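Local coordinates for monosaccharide ABC transporter substrate-binding protein, CUT2 family (Acidothermus cellulolyticus, PDB 4RU1) that binds myo-inositol in the cleft between its two lobes and probably serves as the solute-binding component of an ABC-type sugar importer, at residues A[62-70]-A[82-93]; A[142-151]-A[199-210]. One frame throughout, in Å; residues are numbered along the deposited sequence.

Interaction 1 of 2, residues A[62-70]-A[82-93]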
loop_
_atom_site.group_PDB
_atom_site.type_symbol
_atom_site.label_atom_id
_atom_site.label_comp_id
_atom_site.label_asym_id
_atom_site.label_seq_id
_atom_site.Cartn_x
_atom_site.Cartn_y
_atom_site.Cartn_z
ATOM N N SER A 62 -2.120 14.726 5.654
ATOM C CA SER A 62 -1.123 14.366 6.629
ATOM C C SER A 62 -1.079 15.273 7.863
ATOM O O SER A 62 -0.594 14.881 8.906
ATOM C CB SER A 62 0.215 14.223 5.947
ATOM O OG SER A 62 0.532 15.420 5.292
ATOM N N THR A 63 -1.488 16.552 7.742
ATOM C CA THR A 63 -1.528 17.434 8.937
ATOM C C THR A 63 -2.602 16.880 9.869
ATOM O O THR A 63 -2.420 16.880 11.084
ATOM C CB THR A 63 -1.882 18.900 8.511
ATOM O OG1 THR A 63 -0.953 19.251 7.494
ATOM C CG2 THR A 63 -1.789 19.861 9.643
ATOM N N LYS A 64 -3.704 16.415 9.265
ATOM C CA LYS A 64 -4.820 15.838 10.048
ATOM C C LYS A 64 -4.405 14.416 10.616
ATOM O O LYS A 64 -4.785 14.009 11.699
ATOM C CB LYS A 64 -6.086 15.810 9.278
ATOM C CG LYS A 64 -6.663 17.215 9.087
ATOM C CD LYS A 64 -8.069 17.186 8.603
ATOM C CE LYS A 64 -8.639 18.599 8.831
ATOM N NZ LYS A 64 -10.075 18.496 8.569
ATOM N N GLU A 65 -3.670 13.635 9.845
ATOM C CA GLU A 65 -3.151 12.370 10.398
ATOM C C GLU A 65 -2.215 12.600 11.596
ATOM O O GLU A 65 -2.232 11.848 12.523
ATOM C CB GLU A 65 -2.451 11.548 9.311
ATOM C CG GLU A 65 -2.087 10.119 9.792
ATOM C CD GLU A 65 -1.322 9.288 8.804
ATOM O OE1 GLU A 65 -1.017 9.693 7.664
ATOM O OE2 GLU A 65 -0.918 8.163 9.271
ATOM N N ALA A 66 -1.389 13.647 11.550
ATOM C CA ALA A 66 -0.571 14.013 12.690
ATOM C C ALA A 66 -1.468 14.209 13.903
ATOM O O ALA A 66 -1.106 13.823 15.000
ATOM C CB ALA A 66 0.196 15.273 12.383
ATOM N N VAL A 67 -2.536 14.973 13.742
ATOM C CA VAL A 67 -3.433 15.263 14.843
ATOM C C VAL A 67 -4.032 13.972 15.391
ATOM O O VAL A 67 -4.194 13.817 16.565
ATOM C CB VAL A 67 -4.504 16.245 14.363
ATOM C CG1 VAL A 67 -5.566 16.498 15.420
ATOM C CG2 VAL A 67 -3.862 17.585 14.017
ATOM N N LEU A 68 -4.392 13.027 14.517
ATOM C CA LEU A 68 -4.873 11.708 14.972
ATOM C C LEU A 68 -3.818 11.010 15.867
ATOM O O LEU A 68 -4.232 10.312 16.759
ATOM C CB LEU A 68 -5.281 10.822 13.779
ATOM C CG LEU A 68 -6.430 11.276 12.874
ATOM C CD1 LEU A 68 -6.499 10.299 11.758
ATOM C CD2 LEU A 68 -7.757 11.410 13.607
ATOM N N ILE A 69 -2.522 11.129 15.590
ATOM C CA ILE A 69 -1.461 10.522 16.439
ATOM C C ILE A 69 -1.526 11.160 17.807
ATOM O O ILE A 69 -1.520 10.428 18.803
ATOM C CB ILE A 69 -0.047 10.654 15.847
ATOM C CG1 ILE A 69 0.012 9.906 14.519
ATOM C CG2 ILE A 69 0.975 10.062 16.784
ATOM C CD1 ILE A 69 1.174 10.258 13.618
ATOM N N GLN A 70 -1.571 12.498 17.847
ATOM C CA GLN A 70 -1.746 13.254 19.112
ATOM C C GLN A 70 -2.971 12.840 19.942
ATOM O O GLN A 70 -2.875 12.672 21.165
ATOM C CB GLN A 70 -1.666 14.757 18.813
ATOM C CG GLN A 70 -0.297 15.151 18.229
ATOM C CD GLN A 70 -0.135 16.605 17.764
ATOM O OE1 GLN A 70 -0.945 17.144 17.010
ATOM N NE2 GLN A 70 0.969 17.225 18.171
ATOM N N VAL A 82 1.015 3.026 12.872
ATOM C CA VAL A 82 0.857 4.222 12.063
ATOM C C VAL A 82 1.503 4.096 10.687
ATOM O O VAL A 82 2.505 3.423 10.504
ATOM C CB VAL A 82 1.489 5.411 12.784
ATOM C CG1 VAL A 82 2.997 5.296 12.942
ATOM C CG2 VAL A 82 1.073 6.702 12.145
ATOM N N THR A 83 0.891 4.732 9.689
ATOM C CA THR A 83 1.471 4.836 8.316
ATOM C C THR A 83 2.212 6.175 8.138
ATOM O O THR A 83 1.831 7.177 8.763
ATOM C CB THR A 83 0.392 4.690 7.234
ATOM O OG1 THR A 83 -0.447 5.859 7.288
ATOM C CG2 THR A 83 -0.431 3.482 7.494
ATOM N N ILE A 84 3.273 6.221 7.347
ATOM C CA ILE A 84 4.085 7.422 7.226
ATOM C C ILE A 84 4.279 7.752 5.727
ATOM O O ILE A 84 5.380 7.793 5.214
ATOM C CB ILE A 84 5.460 7.301 7.904
ATOM C CG1 ILE A 84 5.378 6.557 9.222
ATOM C CG2 ILE A 84 6.074 8.684 8.089
ATOM C CD1 ILE A 84 6.686 6.247 9.860
ATOM N N PRO A 85 3.194 8.177 5.047
ATOM C CA PRO A 85 3.317 8.569 3.665
ATOM C C PRO A 85 4.036 9.901 3.469
ATOM O O PRO A 85 4.522 10.224 2.419
ATOM C CB PRO A 85 1.858 8.640 3.183
ATOM C CG PRO A 85 1.089 9.017 4.435
ATOM C CD PRO A 85 1.786 8.135 5.476
ATOM N N ASP A 86 3.951 10.785 4.462
ATOM C CA ASP A 86 4.530 12.147 4.365
ATOM C C ASP A 86 5.385 12.348 5.606
ATOM O O ASP A 86 4.923 12.897 6.617
ATOM C CB ASP A 86 3.349 13.128 4.349
ATOM C CG ASP A 86 3.740 14.574 4.115
ATOM O OD1 ASP A 86 4.945 14.941 4.203
ATOM O OD2 ASP A 86 2.780 15.330 3.854
ATOM N N PRO A 87 6.646 11.889 5.606
ATOM C CA PRO A 87 7.506 11.952 6.788
ATOM C C PRO A 87 7.655 13.368 7.380
ATOM O O PRO A 87 7.447 13.509 8.583
ATOM C CB PRO A 87 8.825 11.331 6.303
ATOM C CG PRO A 87 8.344 10.378 5.192
ATOM C CD PRO A 87 7.294 11.162 4.501
ATOM N N PRO A 88 7.869 14.422 6.547
ATOM C CA PRO A 88 8.009 15.749 7.209
ATOM C C PRO A 88 6.817 16.100 8.093
ATOM O O PRO A 88 6.973 16.767 9.131
ATOM C CB PRO A 88 8.058 16.722 6.017
ATOM C CG PRO A 88 8.649 15.894 4.913
ATOM C CD PRO A 88 7.967 14.559 5.079
ATOM N N ALA A 89 5.619 15.703 7.639
ATOM C CA ALA A 89 4.382 16.088 8.318
ATOM C C ALA A 89 4.053 15.232 9.538
ATOM O O ALA A 89 3.240 15.651 10.404
ATOM C CB ALA A 89 3.246 16.039 7.339
ATOM N N LEU A 90 4.698 14.058 9.649
ATOM C CA LEU A 90 4.259 13.020 10.600
ATOM C C LEU A 90 5.301 12.613 11.589
ATOM O O LEU A 90 4.957 12.217 12.687
ATOM C CB LEU A 90 3.833 11.761 9.856
ATOM C CG LEU A 90 2.540 11.988 9.077
ATOM C CD1 LEU A 90 2.330 10.852 8.081
ATOM C CD2 LEU A 90 1.299 12.203 9.948
ATOM N N ILE A 91 6.587 12.699 11.229
ATOM C CA ILE A 91 7.691 12.346 12.136
ATOM C C ILE A 91 7.692 13.047 13.498
ATOM O O ILE A 91 7.799 12.395 14.516
ATOM C CB ILE A 91 9.100 12.400 11.474
ATOM C CG1 ILE A 91 9.189 11.415 10.280
ATOM C CG2 ILE A 91 10.182 12.050 12.464
ATOM C CD1 ILE A 91 9.046 9.962 10.595
ATOM N N PRO A 92 7.436 14.366 13.499
ATOM C CA PRO A 92 7.426 15.056 14.818
ATOM C C PRO A 92 6.353 14.475 15.774
ATOM O O PRO A 92 6.657 14.232 16.941
ATOM C CB PRO A 92 7.081 16.487 14.421
ATOM C CG PRO A 92 7.429 16.653 12.979
ATOM C CD PRO A 92 7.128 15.286 12.389
ATOM N N ALA A 93 5.147 14.187 15.263
ATOM C CA ALA A 93 4.107 13.619 16.118
ATOM C C ALA A 93 4.465 12.201 16.527
ATOM O O ALA A 93 4.189 11.765 17.635
ATOM C CB ALA A 93 2.738 13.627 15.417
#
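L90 reaches across to helix 62-70 as a knob seated among S62, E65, A66 and I69. Its CA–CB bond runs alongside that helix, and with CG anti to the carbonyl carbon (chi1 -69°) the branched end comes nearer to it. CD2 goes deepest, 3.4 Å from the backbone N of A66 and equally near S62 O, the two ends of one helical hydrogen bond, with CD1 of I69 farther along.

E65 runs outward from the helix along L90, its CB and CG resting against CD2 of L90, the side chains crossing at about a right angle. With CG anti to the backbone N (chi1 -171°) and the chain extended, the carboxylate is carried to the loop after strand 79-82. There OE1 meets CD1 of L90 at 3.6 Å and CD of P85. OE2 lies 3.0 Å from T83 O, an acceptor like itself and so no hydrogen bond, and 3.1 Å from OG1 of T83. That hydroxyl is hydrogen-bonded to ND1 of H28, a residue of the myo-inositol pocket.

Helices 62-74 and 87-99 lie side by side on one face of the parallel sheet in one lobe of a periplasmic-binding-protein fold; their pieces 62-70 and 87-93 run nearly parallel, 12° apart with axes 8.6 Å apart. Small residues permit this approach: CB of A93 fits between A66 and CB of I69, the latter 4.1 Å away. CD1 of I69 continues inward to CG2 of V82 on the strand. At the N-terminal end, OG of S62 donates a 2.7 Å hydrogen bond to OD2 of D86, the N-cap residue of helix 87-99, meeting it from above the carboxylate plane.

Interaction 2 of 2, residues A[142-151]-A[199-210]; sequences GFKHVLCVLQ and SIDLVITLGAPI. With INS (1,2,3,4,5,6-hexahydroxy-cyclohexane), chain M.
D201 holds its CG between its own backbone N and carbonyl carbon (chi1 63°), presenting the carboxylate to the backbone N-H groups of K144 and H145; H145 turns its ring anti to the backbone N (chi1 -177°), beside S199 and I200. OD2 of D201 accepts from K144 N at 2.9 Å through its syn lone pair, OD1 from H145 N above the carboxylate plane. The imidazole donates from ND1 to OG of S199 at 2.8 Å, exactly in the ring plane, and CG1 of I200 lies over one face, a CH-pi contact. NE2 is bonded to T174, fixing the ring at both nitrogens; OG of S199 also bonds OD1 of D197. CB of L202 likewise sits over the F143 ring.

From this end the strands pair in parallel: L147 N to L202 O, I204 N to L147 O and V149 N to I204 O. Beyond them a water joins V149 O, L206 N and OE1 of Q151, probably helping to orient the amide. NE2 of Q151 donates to O2 of myo-inositol at 2.8 Å and weakly to O3, while O2 donates to L206 O. Ligand binding at the C-terminal ends of parallel strands is typical of periplasmic binding proteins.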
loop_
_atom_site.group_PDB
_atom_site.type_symbol
_atom_site.label_atom_id
_atom_site.label_comp_id
_atom_site.label_asym_id
_atom_site.label_seq_id
_atom_site.Cartn_x
_atom_site.Cartn_y
_atom_site.Cartn_z
ATOM N N GLY A 142 8.913 -7.161 -22.996
ATOM C CA GLY A 142 9.009 -6.553 -24.344
ATOM C C GLY A 142 8.386 -5.178 -24.427
ATOM O O GLY A 142 8.183 -4.612 -25.503
ATOM N N PHE A 143 8.046 -4.617 -23.296
ATOM C CA PHE A 143 7.406 -3.271 -23.354
ATOM C C PHE A 143 8.432 -2.206 -23.571
ATOM O O PHE A 143 9.585 -2.329 -23.090
ATOM C CB PHE A 143 6.598 -3.049 -22.038
ATOM C CG PHE A 143 5.456 -4.034 -21.882
ATOM C CD1 PHE A 143 4.366 -3.938 -22.735
ATOM C CD2 PHE A 143 5.439 -5.051 -20.936
ATOM C CE1 PHE A 143 3.263 -4.782 -22.630
ATOM C CE2 PHE A 143 4.358 -5.905 -20.836
ATOM C CZ PHE A 143 3.262 -5.803 -21.697
ATOM N N LYS A 144 8.027 -1.160 -24.278
ATOM C CA LYS A 144 8.921 -0.065 -24.676
ATOM C C LYS A 144 8.602 1.306 -24.069
ATOM O O LYS A 144 9.425 2.169 -24.168
ATOM C CB LYS A 144 8.864 0.132 -26.213
ATOM C CG LYS A 144 9.126 -1.101 -27.108
ATOM C CD LYS A 144 10.516 -1.715 -26.916
ATOM C CE LYS A 144 10.667 -3.009 -27.731
ATOM N NZ LYS A 144 11.458 -4.041 -26.999
ATOM N N HIS A 145 7.350 1.541 -23.642
ATOM C CA HIS A 145 6.928 2.829 -23.142
ATOM C C HIS A 145 5.887 2.642 -22.036
ATOM O O HIS A 145 4.720 2.395 -22.277
ATOM C CB HIS A 145 6.419 3.741 -24.255
ATOM C CG HIS A 145 6.042 5.101 -23.758
ATOM N ND1 HIS A 145 5.536 6.099 -24.554
ATOM C CD2 HIS A 145 6.169 5.648 -22.519
ATOM C CE1 HIS A 145 5.309 7.176 -23.821
ATOM N NE2 HIS A 145 5.659 6.917 -22.573
ATOM N N VAL A 146 6.369 2.766 -20.787
ATOM C CA VAL A 146 5.457 2.600 -19.648
ATOM C C VAL A 146 4.881 3.925 -19.119
ATOM O O VAL A 146 5.570 4.948 -19.113
ATOM C CB VAL A 146 6.177 1.885 -18.488
ATOM C CG1 VAL A 146 7.329 2.695 -17.942
ATOM C CG2 VAL A 146 5.195 1.514 -17.355
ATOM N N LEU A 147 3.585 3.902 -18.765
ATOM C CA LEU A 147 2.899 4.972 -18.039
ATOM C C LEU A 147 2.644 4.500 -16.652
ATOM O O LEU A 147 1.904 3.497 -16.434
ATOM C CB LEU A 147 1.574 5.224 -18.738
ATOM C CG LEU A 147 0.740 6.298 -18.110
ATOM C CD1 LEU A 147 1.409 7.645 -18.234
ATOM C CD2 LEU A 147 -0.649 6.364 -18.753
ATOM N N CYS A 148 3.226 5.193 -15.680
ATOM C CA CYS A 148 2.977 4.876 -14.263
ATOM C C CYS A 148 1.934 5.855 -13.749
ATOM O O CYS A 148 2.111 7.067 -13.903
ATOM C CB CYS A 148 4.226 5.076 -13.461
ATOM S SG CYS A 148 5.370 3.713 -13.659
ATOM N N VAL A 149 0.839 5.345 -13.187
ATOM C CA VAL A 149 -0.322 6.166 -12.778
ATOM C C VAL A 149 -0.324 6.239 -11.287
ATOM O O VAL A 149 -0.304 5.208 -10.640
ATOM C CB VAL A 149 -1.633 5.634 -13.339
ATOM C CG1 VAL A 149 -2.815 6.504 -12.861
ATOM C CG2 VAL A 149 -1.557 5.597 -14.866
ATOM N N LEU A 150 -0.279 7.452 -10.752
ATOM C CA LEU A 150 -0.237 7.686 -9.298
ATOM C C LEU A 150 -1.513 8.365 -8.864
ATOM O O LEU A 150 -1.843 9.418 -9.413
ATOM C CB LEU A 150 0.946 8.603 -8.889
ATOM C CG LEU A 150 2.297 8.051 -9.261
ATOM C CD1 LEU A 150 2.804 8.699 -10.537
ATOM C CD2 LEU A 150 3.300 8.352 -8.132
ATOM N N GLN A 151 -2.193 7.813 -7.863
ATOM C CA GLN A 151 -3.476 8.341 -7.465
ATOM C C GLN A 151 -3.442 9.408 -6.412
ATOM O O GLN A 151 -4.516 9.844 -5.966
ATOM C CB GLN A 151 -4.418 7.216 -7.095
ATOM C CG GLN A 151 -4.089 6.500 -5.786
ATOM C CD GLN A 151 -3.099 5.327 -5.890
ATOM O OE1 GLN A 151 -2.305 5.199 -6.809
ATOM N NE2 GLN A 151 -3.124 4.466 -4.895
ATOM N N SER A 199 2.147 5.399 -28.452
ATOM C CA SER A 199 3.329 4.648 -28.124
ATOM C C SER A 199 3.293 4.006 -26.736
ATOM O O SER A 199 4.127 3.113 -26.452
ATOM C CB SER A 199 4.595 5.506 -28.335
ATOM O OG SER A 199 4.823 6.425 -27.272
ATOM N N ILE A 200 2.453 4.528 -25.838
ATOM C CA ILE A 200 2.341 3.868 -24.565
ATOM C C ILE A 200 1.801 2.469 -24.741
ATOM O O ILE A 200 0.720 2.261 -25.271
ATOM C CB ILE A 200 1.479 4.673 -23.550
ATOM C CG1 ILE A 200 2.036 6.085 -23.332
ATOM C CG2 ILE A 200 1.291 3.870 -22.274
ATOM C CD1 ILE A 200 1.126 7.086 -22.689
ATOM N N ASP A 201 2.588 1.492 -24.279
ATOM C CA ASP A 201 2.251 0.111 -24.426
ATOM C C ASP A 201 2.036 -0.644 -23.118
ATOM O O ASP A 201 1.623 -1.781 -23.134
ATOM C CB ASP A 201 3.252 -0.646 -25.345
ATOM C CG ASP A 201 4.640 -0.691 -24.839
ATOM O OD1 ASP A 201 4.990 -0.082 -23.825
ATOM O OD2 ASP A 201 5.439 -1.407 -25.503
ATOM N N LEU A 202 2.399 -0.045 -21.974
ATOM C CA LEU A 202 2.079 -0.667 -20.655
ATOM C C LEU A 202 1.667 0.504 -19.715
ATOM O O LEU A 202 2.396 1.531 -19.637
ATOM C CB LEU A 202 3.287 -1.407 -20.078
ATOM C CG LEU A 202 3.077 -2.061 -18.731
ATOM C CD1 LEU A 202 2.023 -3.181 -18.811
ATOM C CD2 LEU A 202 4.405 -2.575 -18.172
ATOM N N VAL A 203 0.564 0.289 -19.002
ATOM C CA VAL A 203 0.133 1.187 -17.912
ATOM C C VAL A 203 0.351 0.356 -16.638
ATOM O O VAL A 203 -0.155 -0.781 -16.514
ATOM C CB VAL A 203 -1.392 1.518 -18.027
ATOM C CG1 VAL A 203 -1.910 2.363 -16.881
ATOM C CG2 VAL A 203 -1.698 2.166 -19.396
ATOM N N ILE A 204 1.128 0.908 -15.705
ATOM C CA ILE A 204 1.232 0.337 -14.333
ATOM C C ILE A 204 0.488 1.204 -13.353
ATOM O O ILE A 204 0.794 2.410 -13.214
ATOM C CB ILE A 204 2.690 0.203 -13.870
ATOM C CG1 ILE A 204 3.441 -0.709 -14.802
ATOM C CG2 ILE A 204 2.739 -0.358 -12.433
ATOM C CD1 ILE A 204 4.909 -0.875 -14.433
ATOM N N THR A 205 -0.587 0.617 -12.777
ATOM C CA THR A 205 -1.386 1.265 -11.776
ATOM C C THR A 205 -0.882 0.891 -10.385
ATOM O O THR A 205 -0.294 -0.195 -10.203
ATOM C CB THR A 205 -2.882 0.960 -11.930
ATOM O OG1 THR A 205 -3.092 -0.450 -11.845
ATOM C CG2 THR A 205 -3.371 1.556 -13.207
ATOM N N LEU A 206 -1.044 1.811 -9.409
ATOM C CA LEU A 206 -0.500 1.671 -8.050
ATOM C C LEU A 206 -1.536 1.201 -6.996
ATOM O O LEU A 206 -1.266 1.177 -5.763
ATOM C CB LEU A 206 0.223 2.883 -7.576
ATOM C CG LEU A 206 1.295 3.388 -8.498
ATOM C CD1 LEU A 206 2.076 4.537 -7.862
ATOM C CD2 LEU A 206 2.219 2.395 -9.097
ATOM N N GLY A 207 -2.726 0.813 -7.469
ATOM C CA GLY A 207 -3.720 0.166 -6.670
ATOM C C GLY A 207 -4.721 -0.547 -7.531
ATOM O O GLY A 207 -4.941 -0.156 -8.715
ATOM N N ALA A 208 -5.344 -1.540 -6.952
ATOM C CA ALA A 208 -6.315 -2.374 -7.699
ATOM C C ALA A 208 -7.571 -1.624 -8.192
ATOM O O ALA A 208 -8.028 -1.871 -9.294
ATOM C CB ALA A 208 -6.692 -3.591 -6.853
ATOM N N PRO A 209 -8.112 -0.687 -7.398
ATOM C CA PRO A 209 -9.225 0.088 -7.920
ATOM C C PRO A 209 -8.839 0.890 -9.138
ATOM O O PRO A 209 -9.611 0.990 -10.103
ATOM C CB PRO A 209 -9.634 0.949 -6.745
ATOM C CG PRO A 209 -9.209 0.175 -5.557
ATOM C CD PRO A 209 -7.921 -0.446 -5.961
ATOM N N ILE A 210 -7.631 1.429 -9.141
ATOM C CA ILE A 210 -7.158 2.246 -10.313
ATOM C C ILE A 210 -6.924 1.321 -11.510
ATOM O O ILE A 210 -7.200 1.673 -12.689
ATOM C CB ILE A 210 -5.865 2.992 -9.971
ATOM C CG1 ILE A 210 -6.001 3.858 -8.713
ATOM C CG2 ILE A 210 -5.474 3.888 -11.146
ATOM C CD1 ILE A 210 -7.210 4.744 -8.710
HETATM C C1 INS M . -1.513 0.727 -1.865
HETATM C C2 INS M . -2.573 1.545 -2.586
HETATM C C3 INS M . -3.300 2.427 -1.571
HETATM C C4 INS M . -2.363 3.243 -0.708
HETATM C C5 INS M . -1.384 2.380 0.024
HETATM C C6 INS M . -0.605 1.474 -0.890
HETATM O O1 INS M . -0.738 -0.086 -2.760
HETATM O O2 INS M . -1.854 2.423 -3.468
HETATM O O3 INS M . -4.135 3.307 -2.349
HETATM O O4 INS M . -3.108 4.054 0.235
HETATM O O5 INS M . -0.404 3.153 0.753
HETATM O O6 INS M . 0.244 0.561 -0.135
HETATM O O HOH W 1 5.123 -3.913 -26.575
HETATM O O HOH W 2 -2.497 4.272 -9.439
#

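From the N terminus, the chain first forms interaction 1, a short loop closed between the successive helices 62-74 and 87-99 of the first lobe, which are joined through strand 79-82. Only after that contact is complete does interaction 2 begin: strand 145-150 follows helix 127-140 in the second lobe, and residues 199-210 return beside it after 47 intervening residues that include strand 172-177. The two loops are in series, neither crossing nor enclosing one another. Their centres lie 29 Å apart, one in each lobe, and they do not touch. Myo-inositol lies between: the side chain of P85 is about 6 Å from the bound myo-inositol, whereas Q151 and L206 of interaction 2 are hydrogen-bonded to it.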